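Local coordinates for MmeI (Methylophilus methylotrophus, PDB 5HR4), which works as a Type IIL restriction-modification enzyme, binding DNA and probably methylating adenine at N6 with S-adenosyl-L-methionine as methyl donor, at residues 355-360 / 475-480; 408-413 / 453-458; 681-686 / 748-753. All coordinates share one frame; numbering follows the deposited sequence.

Contact 1. Residues 355-360 / 475-480; sequences RGLTFF and CCFILG
Phe359 and Phe477 stand side by side on neighbouring parallel strands of the Rossmann-like methyltransferase sheet, both side chains rising from the same face. Each has CG anti to its carbonyl carbon (chi1 -57° and -52°), which sends the two rings the same way. Their planes are 16° apart, but the rings are slid so far that they barely overlap, with centroids separated by 5.5 Å. The nearest atoms of the two rings are Phe359 CE1 and Phe477 CD2, 3.6 Å apart. Leu357 adds a methyl from the loop before its strand, CD2 reaching the ring edge of Phe477 3.8 Å from CE2. On the face bearing Phe360 and Ile478 the touch is looser, Phe360 CB to Ile478 CG1 at 4.3 Å.

Backbone bonds set this register. Thr358 O receives a straight bond from Phe477 N (3.2 Å) and a weak one from Cys476 N (3.5 Å). Phe360 N gives a weak bond to Phe477 O, and Phe360 O accepts a bond from Leu479 N at 3.1 Å. Such central parallel strands are a worked case of how the family places its motifs: one leads into the glycine-rich cofactor loop, the other through Gly480 into Asn-Pro-Pro-Phe.

Further out, Phe329 of helix 318-340 meets the rings of both Phe359 and Phe477, helix 368-388 packs on Phe359, and Trp466 makes a T-shaped contact with Phe360. At the start of the pair, Thr358 OG1 hydrogen-bonds to Lys474 O, the carbonyl just ahead of Cys475.

Contact 2. Residues 408-413 / 453-458; sequences QFFGIE and TPHILN. With SFG (sinefungin), chain H.
Glu413 O is held twice by Asn458: ND2 donates to it at 2.8 Å, in the carbonyl plane and on a lone pair, while the Asn458 CA-H group approaches it with CA 3.1 Å away. The bond lies at the edge of the Rossmann-like methyltransferase sheet, where the outermost strand 455-458 runs parallel to strand 409-413. Of the backbone bonds between them, Leu457 N to Gly411 O is the shortest, at 2.7 Å.

An acidic residue at the end of the second strand that grasps the cofactor ribose is a hallmark of this fold, and Glu413 illustrates it. Its chain bends at chi2 (57°), turning the carboxylate toward sinefungin: O2' donates to OE2 at 2.7 Å and O3' to OE1 at 3.0 Å. Glu415 N also bonds OE2, so backbone and ligand together fix the carboxylate's rotation.

At the other end, His455 lies alongside Phe410 with ring planes 16° apart and slid past each other, centroids separated by 4.5 Å. His455 ND1 sits over one face of the phenyl ring, 3.2 Å from CE2. On the opposite face of the sheet Ile456 bends its CD1 over the neighbouring strand, to rest 3.8 Å from Gly411 CA.

Contact 3. Residues 681-686 / 748-753; sequences EFINNT and LIPETS. With nucleotides of chain C; nucleotides of chain B.
The last turn of helix 679-683 lies against strand 746-750 without a hydrogen bond, the CA atoms of Ile683 and Pro750 being 7.6 Å apart. Side chains do the joining. With CG anti to the amide nitrogen (chi1 172°), Phe682 carries its ring to the strand, where it slides past Leu748, whose CD2 sits over one face in a CH-pi contact 4.0 Å from the ring centroid and 15° off the normal. Pro750 crosses the phenylalanine at about a right angle, its CG 3.7 Å from Phe682 CD2. Next along the helix, Ile683 sets CD1 against Pro750 CB at 3.7 Å and Ser753 CB at 3.8 Å. With Phe682 replaced by an alanine, Leu748 CD2 would probably lose the ring face it rests on and a gap open beside Pro750 CG.

Helix 852-856 and Val765 cover the same cluster. Pointing away from it, Glu751 accepts a hydrogen bond at OE2 from N4 of cytosine DC5 of chain B (3.2 Å), a base contact within the target recognition domain. Asn684 ND2, hydrogen-bonded to Asp680, lies near OP1 of DG6 of chain C. Apolar packing thus joins helix to strand, while Glu751 spends its carboxylate on a base.

Followed from the N terminus, the chain enters the sheet through strand 359-361, which begins within 355-360 of contact 1, and passes through helix 368-388 to 408-413. Contact 2 then closes the shorter loop, by way of helix 416-440, when 453-458 pairs outside 408-413. Contact 1 closes only afterwards, as 475-480 returns to the far side of 355-360, so the smaller loop falls within the larger. The two join directly, since strands 359-361 and 409-413 are neighbours: Phe359 O and Phe410 N are 2.8 Å apart. Contact 3 follows in series, in the target recognition domain, its centre about 50 Å from that of contact 2. Cofactor-binding sheet and DNA-reading region are thus tied separately.

Contact 1. Residues 355-360 / 475-480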
loop_
_atom_site.group_PDB
_atom_site.type_symbol
_atom_site.label_atom_id
_atom_site.label_comp_id
_atom_site.label_asym_id
_atom_site.label_seq_id
_atom_site.Cartn_x
_atom_site.Cartn_y
_atom_site.Cartn_z
ATOM N N ARG A 355 14.108 28.433 3.160
ATOM C CA ARG A 355 13.119 29.092 2.310
ATOM C C ARG A 355 13.137 28.555 0.885
ATOM O O ARG A 355 12.099 28.553 0.214
ATOM C CB ARG A 355 13.353 30.605 2.291
ATOM C CG ARG A 355 12.434 31.396 1.337
ATOM C CD ARG A 355 10.949 31.212 1.671
ATOM N NE ARG A 355 10.099 31.974 0.759
ATOM C CZ ARG A 355 8.897 31.596 0.323
ATOM N NH1 ARG A 355 8.359 30.447 0.706
ATOM N NH2 ARG A 355 8.223 32.381 -0.500
ATOM N N GLY A 356 14.291 28.093 0.405
ATOM C CA GLY A 356 14.416 27.648 -0.969
ATOM C C GLY A 356 14.152 26.178 -1.218
ATOM O O GLY A 356 14.386 25.716 -2.337
ATOM N N LEU A 357 13.688 25.426 -0.213
ATOM C CA LEU A 357 13.422 23.996 -0.353
ATOM C C LEU A 357 12.030 23.773 -0.932
ATOM O O LEU A 357 11.061 24.388 -0.476
ATOM C CB LEU A 357 13.526 23.294 0.998
ATOM C CG LEU A 357 14.848 23.089 1.731
ATOM C CD1 LEU A 357 14.536 22.406 3.049
ATOM C CD2 LEU A 357 15.824 22.235 0.930
ATOM N N THR A 358 11.920 22.885 -1.916
ATOM C CA THR A 358 10.633 22.583 -2.540
ATOM C C THR A 358 10.292 21.110 -2.348
ATOM O O THR A 358 11.180 20.244 -2.396
ATOM C CB THR A 358 10.631 22.935 -4.037
ATOM O OG1 THR A 358 11.760 22.338 -4.680
ATOM C CG2 THR A 358 10.719 24.426 -4.233
ATOM N N PHE A 359 9.004 20.828 -2.120
ATOM C CA PHE A 359 8.519 19.471 -1.878
ATOM C C PHE A 359 7.457 19.096 -2.905
ATOM O O PHE A 359 6.560 19.889 -3.198
ATOM C CB PHE A 359 7.972 19.352 -0.454
ATOM C CG PHE A 359 8.980 19.731 0.603
ATOM C CD1 PHE A 359 9.793 18.765 1.188
ATOM C CD2 PHE A 359 9.147 21.054 0.974
ATOM C CE1 PHE A 359 10.729 19.107 2.120
ATOM C CE2 PHE A 359 10.082 21.397 1.931
ATOM C CZ PHE A 359 10.869 20.419 2.503
ATOM N N PHE A 360 7.546 17.871 -3.422
ATOM C CA PHE A 360 6.788 17.451 -4.602
ATOM C C PHE A 360 6.212 16.052 -4.387
ATOM O O PHE A 360 6.949 15.059 -4.435
ATOM C CB PHE A 360 7.706 17.488 -5.825
ATOM C CG PHE A 360 7.010 17.316 -7.134
ATOM C CD1 PHE A 360 5.622 17.266 -7.215
ATOM C CD2 PHE A 360 7.757 17.214 -8.298
ATOM C CE1 PHE A 360 4.984 17.086 -8.437
ATOM C CE2 PHE A 360 7.142 17.041 -9.520
ATOM C CZ PHE A 360 5.743 16.975 -9.593
ATOM N N CYS A 475 13.622 21.739 -7.925
ATOM C CA CYS A 475 12.982 20.781 -7.041
ATOM C C CYS A 475 14.010 20.137 -6.119
ATOM O O CYS A 475 15.168 19.944 -6.502
ATOM C CB CYS A 475 12.251 19.704 -7.853
ATOM S SG CYS A 475 11.844 18.183 -6.949
ATOM N N CYS A 476 13.569 19.784 -4.904
ATOM C CA CYS A 476 14.448 19.188 -3.899
ATOM C C CYS A 476 14.028 17.781 -3.489
ATOM O O CYS A 476 14.826 16.842 -3.629
ATOM C CB CYS A 476 14.521 20.100 -2.672
ATOM S SG CYS A 476 15.333 21.649 -3.032
ATOM N N PHE A 477 12.815 17.590 -2.975
ATOM C CA PHE A 477 12.402 16.270 -2.528
ATOM C C PHE A 477 11.135 15.812 -3.246
ATOM O O PHE A 477 10.228 16.608 -3.516
ATOM C CB PHE A 477 12.211 16.257 -1.019
ATOM C CG PHE A 477 13.378 16.790 -0.289
ATOM C CD1 PHE A 477 14.417 15.954 0.091
ATOM C CD2 PHE A 477 13.473 18.140 -0.010
ATOM C CE1 PHE A 477 15.519 16.450 0.760
ATOM C CE2 PHE A 477 14.583 18.643 0.646
ATOM C CZ PHE A 477 15.599 17.791 1.036
ATOM N N ILE A 478 11.103 14.521 -3.565
ATOM C CA ILE A 478 9.941 13.849 -4.118
ATOM C C ILE A 478 9.524 12.802 -3.097
ATOM O O ILE A 478 10.289 11.873 -2.803
ATOM C CB ILE A 478 10.245 13.216 -5.485
ATOM C CG1 ILE A 478 10.460 14.297 -6.537
ATOM C CG2 ILE A 478 9.117 12.318 -5.948
ATOM C CD1 ILE A 478 10.835 13.724 -7.846
ATOM N N LEU A 479 8.329 12.966 -2.531
ATOM C CA LEU A 479 7.823 12.025 -1.550
ATOM C C LEU A 479 6.338 11.793 -1.761
ATOM O O LEU A 479 5.625 12.666 -2.255
ATOM C CB LEU A 479 8.060 12.522 -0.127
ATOM C CG LEU A 479 7.857 13.997 0.203
ATOM C CD1 LEU A 479 6.429 14.308 0.437
ATOM C CD2 LEU A 479 8.635 14.280 1.471
ATOM N N GLY A 480 5.870 10.623 -1.359
ATOM C CA GLY A 480 4.443 10.407 -1.287
ATOM C C GLY A 480 4.106 8.937 -1.215
ATOM O O GLY A 480 4.975 8.069 -1.223
#

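Contact 2. Residues 408-413 / 453-458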
loop_
_atom_site.group_PDB
_atom_site.type_symbol
_atom_site.label_atom_id
_atom_site.label_comp_id
_atom_site.label_asym_id
_atom_site.label_seq_id
_atom_site.Cartn_x
_atom_site.Cartn_y
_atom_site.Cartn_z
ATOM N N GLN A 408 6.041 26.629 -1.408
ATOM C CA GLN A 408 7.133 25.682 -1.550
ATOM C C GLN A 408 6.639 24.257 -1.772
ATOM O O GLN A 408 7.458 23.339 -1.890
ATOM C CB GLN A 408 8.042 25.747 -0.314
ATOM C CG GLN A 408 8.449 27.162 0.036
ATOM C CD GLN A 408 9.181 27.293 1.375
ATOM O OE1 GLN A 408 8.880 28.187 2.169
ATOM N NE2 GLN A 408 10.135 26.402 1.630
ATOM N N PHE A 409 5.330 24.049 -1.886
ATOM C CA PHE A 409 4.780 22.704 -1.947
ATOM C C PHE A 409 3.987 22.482 -3.232
ATOM O O PHE A 409 3.204 23.339 -3.659
ATOM C CB PHE A 409 3.952 22.440 -0.695
ATOM C CG PHE A 409 4.777 22.479 0.554
ATOM C CD1 PHE A 409 5.070 23.686 1.174
ATOM C CD2 PHE A 409 5.316 21.311 1.075
ATOM C CE1 PHE A 409 5.875 23.718 2.345
ATOM C CE2 PHE A 409 6.103 21.333 2.221
ATOM C CZ PHE A 409 6.390 22.544 2.851
ATOM N N PHE A 410 4.217 21.315 -3.836
ATOM C CA PHE A 410 3.803 20.978 -5.186
ATOM C C PHE A 410 3.224 19.573 -5.163
ATOM O O PHE A 410 3.784 18.691 -4.505
ATOM C CB PHE A 410 5.002 21.026 -6.159
ATOM C CG PHE A 410 5.634 22.397 -6.315
ATOM C CD1 PHE A 410 6.599 22.852 -5.419
ATOM C CD2 PHE A 410 5.282 23.223 -7.379
ATOM C CE1 PHE A 410 7.189 24.126 -5.573
ATOM C CE2 PHE A 410 5.856 24.489 -7.530
ATOM C CZ PHE A 410 6.806 24.938 -6.624
ATOM N N GLY A 411 2.128 19.344 -5.885
ATOM C CA GLY A 411 1.498 18.036 -5.857
ATOM C C GLY A 411 0.637 17.770 -7.073
ATOM O O GLY A 411 0.076 18.695 -7.673
ATOM N N ILE A 412 0.508 16.484 -7.418
ATOM C CA ILE A 412 -0.372 16.006 -8.486
ATOM C C ILE A 412 -1.400 15.040 -7.888
ATOM O O ILE A 412 -1.039 14.131 -7.130
ATOM C CB ILE A 412 0.423 15.305 -9.606
ATOM C CG1 ILE A 412 1.549 16.186 -10.159
ATOM C CG2 ILE A 412 -0.504 14.929 -10.712
ATOM C CD1 ILE A 412 2.605 15.416 -10.968
ATOM N N GLU A 413 -2.670 15.211 -8.257
ATOM C CA GLU A 413 -3.756 14.423 -7.681
ATOM C C GLU A 413 -4.899 14.309 -8.699
ATOM O O GLU A 413 -5.342 15.312 -9.265
ATOM C CB GLU A 413 -4.212 15.069 -6.363
ATOM C CG GLU A 413 -5.562 14.636 -5.809
ATOM C CD GLU A 413 -5.685 13.116 -5.576
ATOM O OE1 GLU A 413 -4.698 12.489 -5.125
ATOM O OE2 GLU A 413 -6.778 12.544 -5.851
ATOM N N THR A 453 0.183 30.721 -2.558
ATOM C CA THR A 453 -0.640 29.583 -2.889
ATOM C C THR A 453 0.207 28.354 -3.211
ATOM O O THR A 453 1.245 28.459 -3.894
ATOM C CB THR A 453 -1.603 29.885 -4.060
ATOM O OG1 THR A 453 -0.894 29.855 -5.304
ATOM C CG2 THR A 453 -2.274 31.258 -3.887
ATOM N N PRO A 454 -0.198 27.189 -2.703
ATOM C CA PRO A 454 0.419 25.926 -3.125
ATOM C C PRO A 454 0.264 25.716 -4.620
ATOM O O PRO A 454 -0.440 26.448 -5.321
ATOM C CB PRO A 454 -0.352 24.857 -2.355
ATOM C CG PRO A 454 -1.126 25.568 -1.322
ATOM C CD PRO A 454 -1.251 27.012 -1.692
ATOM N N HIS A 455 0.920 24.670 -5.100
ATOM C CA HIS A 455 0.919 24.317 -6.512
ATOM C C HIS A 455 0.473 22.865 -6.644
ATOM O O HIS A 455 1.257 21.987 -7.034
ATOM C CB HIS A 455 2.294 24.561 -7.121
ATOM C CG HIS A 455 2.770 25.977 -6.977
ATOM N ND1 HIS A 455 3.746 26.348 -6.072
ATOM C CD2 HIS A 455 2.397 27.116 -7.614
ATOM C CE1 HIS A 455 3.957 27.651 -6.162
ATOM N NE2 HIS A 455 3.150 28.141 -7.089
ATOM N N ILE A 456 -0.788 22.621 -6.293
ATOM C CA ILE A 456 -1.435 21.326 -6.477
ATOM C C ILE A 456 -2.127 21.318 -7.834
ATOM O O ILE A 456 -2.995 22.156 -8.110
ATOM C CB ILE A 456 -2.450 21.053 -5.361
ATOM C CG1 ILE A 456 -1.804 21.291 -3.991
ATOM C CG2 ILE A 456 -3.005 19.635 -5.477
ATOM C CD1 ILE A 456 -0.600 20.429 -3.736
ATOM N N LEU A 457 -1.753 20.372 -8.677
ATOM C CA LEU A 457 -2.406 20.194 -9.964
ATOM C C LEU A 457 -3.364 18.997 -9.918
ATOM O O LEU A 457 -3.044 17.949 -9.348
ATOM C CB LEU A 457 -1.358 19.988 -11.052
ATOM C CG LEU A 457 -1.944 19.813 -12.443
ATOM C CD1 LEU A 457 -2.702 21.063 -12.813
ATOM C CD2 LEU A 457 -0.831 19.507 -13.438
ATOM N N ASN A 458 -4.544 19.162 -10.511
ATOM C CA ASN A 458 -5.501 18.071 -10.668
ATOM C C ASN A 458 -5.256 17.477 -12.046
ATOM O O ASN A 458 -5.694 18.032 -13.056
ATOM C CB ASN A 458 -6.937 18.565 -10.514
ATOM C CG ASN A 458 -7.979 17.470 -10.784
ATOM O OD1 ASN A 458 -9.130 17.765 -11.119
ATOM N ND2 ASN A 458 -7.581 16.205 -10.634
HETATM N N SFG H . -0.832 10.412 0.611
HETATM C CA SFG H . -2.214 10.829 0.503
HETATM C C SFG H . -2.680 11.191 1.900
HETATM O O SFG H . -1.876 11.071 2.851
HETATM O OXT SFG H . -3.842 11.613 2.114
HETATM C CB SFG H . -3.066 9.695 -0.057
HETATM C CG SFG H . -2.452 9.255 -1.377
HETATM C CD SFG H . -3.155 7.971 -1.757
HETATM N NE SFG H . -2.511 6.905 -1.014
HETATM C "C5'" SFG H . -3.094 7.712 -3.271
HETATM C "C4'" SFG H . -3.647 8.886 -4.149
HETATM O "O4'" SFG H . -3.231 8.729 -5.373
HETATM C "C3'" SFG H . -5.180 8.903 -4.282
HETATM O "O3'" SFG H . -5.630 10.020 -3.662
HETATM C "C2'" SFG H . -5.483 8.913 -5.810
HETATM O "O2'" SFG H . -6.568 9.876 -6.152
HETATM C "C1'" SFG H . -4.375 9.319 -6.342
HETATM N N9 SFG H . -4.102 8.737 -7.619
HETATM C C8 SFG H . -4.342 7.494 -8.029
HETATM N N7 SFG H . -3.881 7.368 -9.275
HETATM C C5 SFG H . -3.349 8.537 -9.629
HETATM C C6 SFG H . -2.755 8.939 -10.800
HETATM N N6 SFG H . -2.484 8.256 -12.041
HETATM N N1 SFG H . -2.289 10.174 -10.939
HETATM C C2 SFG H . -2.405 11.041 -9.904
HETATM N N3 SFG H . -2.997 10.645 -8.747
HETATM C C4 SFG H . -3.472 9.386 -8.608
#

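Contact 3. Residues 681-686 / 748-753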
loop_
_atom_site.group_PDB
_atom_site.type_symbol
_atom_site.label_atom_id
_atom_site.label_comp_id
_atom_site.label_asym_id
_atom_site.label_seq_id
_atom_site.Cartn_x
_atom_site.Cartn_y
_atom_site.Cartn_z
ATOM N N GLU A 681 -7.077 -27.411 3.168
ATOM C CA GLU A 681 -7.527 -28.757 3.547
ATOM C C GLU A 681 -6.366 -29.670 3.925
ATOM O O GLU A 681 -6.526 -30.540 4.783
ATOM C CB GLU A 681 -8.327 -29.410 2.414
ATOM C CG GLU A 681 -9.785 -28.971 2.303
ATOM C CD GLU A 681 -9.963 -27.595 1.640
ATOM O OE1 GLU A 681 -9.131 -27.211 0.765
ATOM O OE2 GLU A 681 -10.948 -26.904 2.015
ATOM N N PHE A 682 -5.209 -29.496 3.284
ATOM C CA PHE A 682 -4.039 -30.349 3.484
ATOM C C PHE A 682 -3.293 -29.986 4.767
ATOM O O PHE A 682 -2.997 -30.854 5.593
ATOM C CB PHE A 682 -3.113 -30.218 2.264
ATOM C CG PHE A 682 -1.782 -30.902 2.421
ATOM C CD1 PHE A 682 -1.655 -32.263 2.185
ATOM C CD2 PHE A 682 -0.658 -30.188 2.797
ATOM C CE1 PHE A 682 -0.441 -32.901 2.317
ATOM C CE2 PHE A 682 0.572 -30.818 2.933
ATOM C CZ PHE A 682 0.680 -32.178 2.697
ATOM N N ILE A 683 -2.971 -28.702 4.934
ATOM C CA ILE A 683 -2.345 -28.219 6.160
ATOM C C ILE A 683 -3.184 -28.574 7.385
ATOM O O ILE A 683 -2.640 -28.914 8.445
ATOM C CB ILE A 683 -2.109 -26.700 6.055
ATOM C CG1 ILE A 683 -0.862 -26.428 5.220
ATOM C CG2 ILE A 683 -1.998 -26.076 7.423
ATOM C CD1 ILE A 683 -0.806 -25.055 4.631
ATOM N N ASN A 684 -4.507 -28.508 7.272
ATOM C CA ASN A 684 -5.377 -28.606 8.433
ATOM C C ASN A 684 -6.121 -29.924 8.507
ATOM O O ASN A 684 -7.048 -30.058 9.319
ATOM C CB ASN A 684 -6.373 -27.460 8.437
ATOM C CG ASN A 684 -5.701 -26.164 8.613
ATOM O OD1 ASN A 684 -4.817 -26.044 9.464
ATOM N ND2 ASN A 684 -6.051 -25.182 7.779
ATOM N N ASN A 685 -5.758 -30.882 7.666
ATOM C CA ASN A 685 -6.404 -32.188 7.645
ATOM C C ASN A 685 -7.931 -32.068 7.630
ATOM O O ASN A 685 -8.630 -32.663 8.450
ATOM C CB ASN A 685 -5.939 -33.032 8.830
ATOM C CG ASN A 685 -5.861 -34.482 8.485
ATOM O OD1 ASN A 685 -5.377 -34.842 7.413
ATOM N ND2 ASN A 685 -6.366 -35.334 9.370
ATOM N N THR A 686 -8.451 -31.279 6.694
ATOM C CA THR A 686 -9.890 -31.142 6.505
ATOM C C THR A 686 -10.316 -31.925 5.266
ATOM O O THR A 686 -9.523 -32.111 4.338
ATOM C CB THR A 686 -10.283 -29.662 6.385
ATOM O OG1 THR A 686 -9.966 -28.998 7.606
ATOM C CG2 THR A 686 -11.780 -29.495 6.137
ATOM N N LEU A 748 2.949 -32.992 -2.400
ATOM C CA LEU A 748 2.161 -31.766 -2.440
ATOM C C LEU A 748 2.824 -30.657 -1.628
ATOM O O LEU A 748 3.211 -30.879 -0.474
ATOM C CB LEU A 748 0.764 -32.039 -1.886
ATOM C CG LEU A 748 -0.313 -30.970 -2.083
ATOM C CD1 LEU A 748 -1.674 -31.623 -1.955
ATOM C CD2 LEU A 748 -0.180 -29.841 -1.067
ATOM N N ILE A 749 2.900 -29.458 -2.202
ATOM C CA ILE A 749 3.410 -28.267 -1.528
ATOM C C ILE A 749 2.301 -27.220 -1.492
ATOM O O ILE A 749 1.844 -26.775 -2.546
ATOM C CB ILE A 749 4.649 -27.678 -2.224
ATOM C CG1 ILE A 749 5.731 -28.741 -2.456
ATOM C CG2 ILE A 749 5.174 -26.499 -1.413
ATOM C CD1 ILE A 749 5.571 -29.549 -3.754
ATOM N N PRO A 750 1.834 -26.794 -0.322
ATOM C CA PRO A 750 0.798 -25.754 -0.274
ATOM C C PRO A 750 1.290 -24.428 -0.837
ATOM O O PRO A 750 2.455 -24.057 -0.682
ATOM C CB PRO A 750 0.491 -25.636 1.223
ATOM C CG PRO A 750 0.805 -26.999 1.760
ATOM C CD PRO A 750 2.021 -27.441 0.983
ATOM N N GLU A 751 0.372 -23.684 -1.462
ATOM C CA GLU A 751 0.786 -22.469 -2.149
ATOM C C GLU A 751 0.922 -21.284 -1.193
ATOM O O GLU A 751 1.935 -20.580 -1.216
ATOM C CB GLU A 751 -0.190 -22.146 -3.274
ATOM C CG GLU A 751 0.308 -21.084 -4.244
ATOM C CD GLU A 751 -0.698 -19.970 -4.438
ATOM O OE1 GLU A 751 -1.429 -19.657 -3.466
ATOM O OE2 GLU A 751 -0.758 -19.415 -5.554
ATOM N N THR A 752 -0.069 -21.061 -0.333
ATOM C CA THR A 752 -0.151 -19.872 0.509
ATOM C C THR A 752 -0.342 -20.311 1.953
ATOM O O THR A 752 -1.320 -21.001 2.257
ATOM C CB THR A 752 -1.312 -18.993 0.044
ATOM O OG1 THR A 752 -1.143 -18.721 -1.352
ATOM C CG2 THR A 752 -1.386 -17.690 0.800
ATOM N N SER A 753 0.580 -19.914 2.843
ATOM C CA SER A 753 0.631 -20.512 4.182
ATOM C C SER A 753 1.458 -19.649 5.128
ATOM O O SER A 753 2.335 -18.890 4.704
ATOM C CB SER A 753 1.205 -21.925 4.147
ATOM O OG SER A 753 2.527 -21.915 3.634
ATOM P P DG C 6 -2.816 -21.639 6.990
ATOM O OP1 DG C 6 -3.692 -22.477 7.840
ATOM O OP2 DG C 6 -1.333 -21.781 7.050
ATOM O "O5'" DG C 6 -3.179 -21.676 5.416
ATOM C "C5'" DG C 6 -4.227 -22.437 4.931
ATOM C "C4'" DG C 6 -5.114 -21.625 3.997
ATOM O "O4'" DG C 6 -5.249 -20.266 4.441
ATOM C "C3'" DG C 6 -4.703 -21.566 2.527
ATOM O "O3'" DG C 6 -5.846 -21.846 1.805
ATOM C "C2'" DG C 6 -4.293 -20.115 2.323
ATOM C "C1'" DG C 6 -5.180 -19.401 3.330
ATOM N N9 DG C 6 -4.603 -18.166 3.823
ATOM C C8 DG C 6 -3.604 -18.069 4.762
ATOM N N7 DG C 6 -3.281 -16.848 5.044
ATOM C C5 DG C 6 -4.120 -16.076 4.249
ATOM C C6 DG C 6 -4.224 -14.676 4.144
ATOM O O6 DG C 6 -3.572 -13.819 4.740
ATOM N N1 DG C 6 -5.193 -14.294 3.228
ATOM C C2 DG C 6 -5.979 -15.160 2.505
ATOM N N2 DG C 6 -6.866 -14.595 1.675
ATOM N N3 DG C 6 -5.897 -16.488 2.598
ATOM C C4 DG C 6 -4.943 -16.873 3.485
ATOM P P DC B 5 4.049 -13.315 -6.840
ATOM O OP1 DC B 5 5.157 -12.327 -6.882
ATOM O OP2 DC B 5 3.957 -14.369 -5.816
ATOM O "O5'" DC B 5 2.696 -12.498 -6.693
ATOM C "C5'" DC B 5 2.377 -11.493 -7.605
ATOM C "C4'" DC B 5 0.887 -11.280 -7.583
ATOM O "O4'" DC B 5 0.226 -12.481 -7.987
ATOM C "C3'" DC B 5 0.315 -11.032 -6.206
ATOM O "O3'" DC B 5 0.466 -9.681 -5.882
ATOM C "C2'" DC B 5 -1.160 -11.422 -6.378
ATOM C "C1'" DC B 5 -1.120 -12.378 -7.579
ATOM N N1 DC B 5 -1.605 -13.723 -7.302
ATOM C C2 DC B 5 -2.770 -14.164 -7.932
ATOM O O2 DC B 5 -3.374 -13.385 -8.668
ATOM N N3 DC B 5 -3.212 -15.421 -7.700
ATOM C C4 DC B 5 -2.518 -16.223 -6.880
ATOM N N4 DC B 5 -2.975 -17.467 -6.671
ATOM C C5 DC B 5 -1.320 -15.781 -6.237
ATOM C C6 DC B 5 -0.903 -14.539 -6.485
#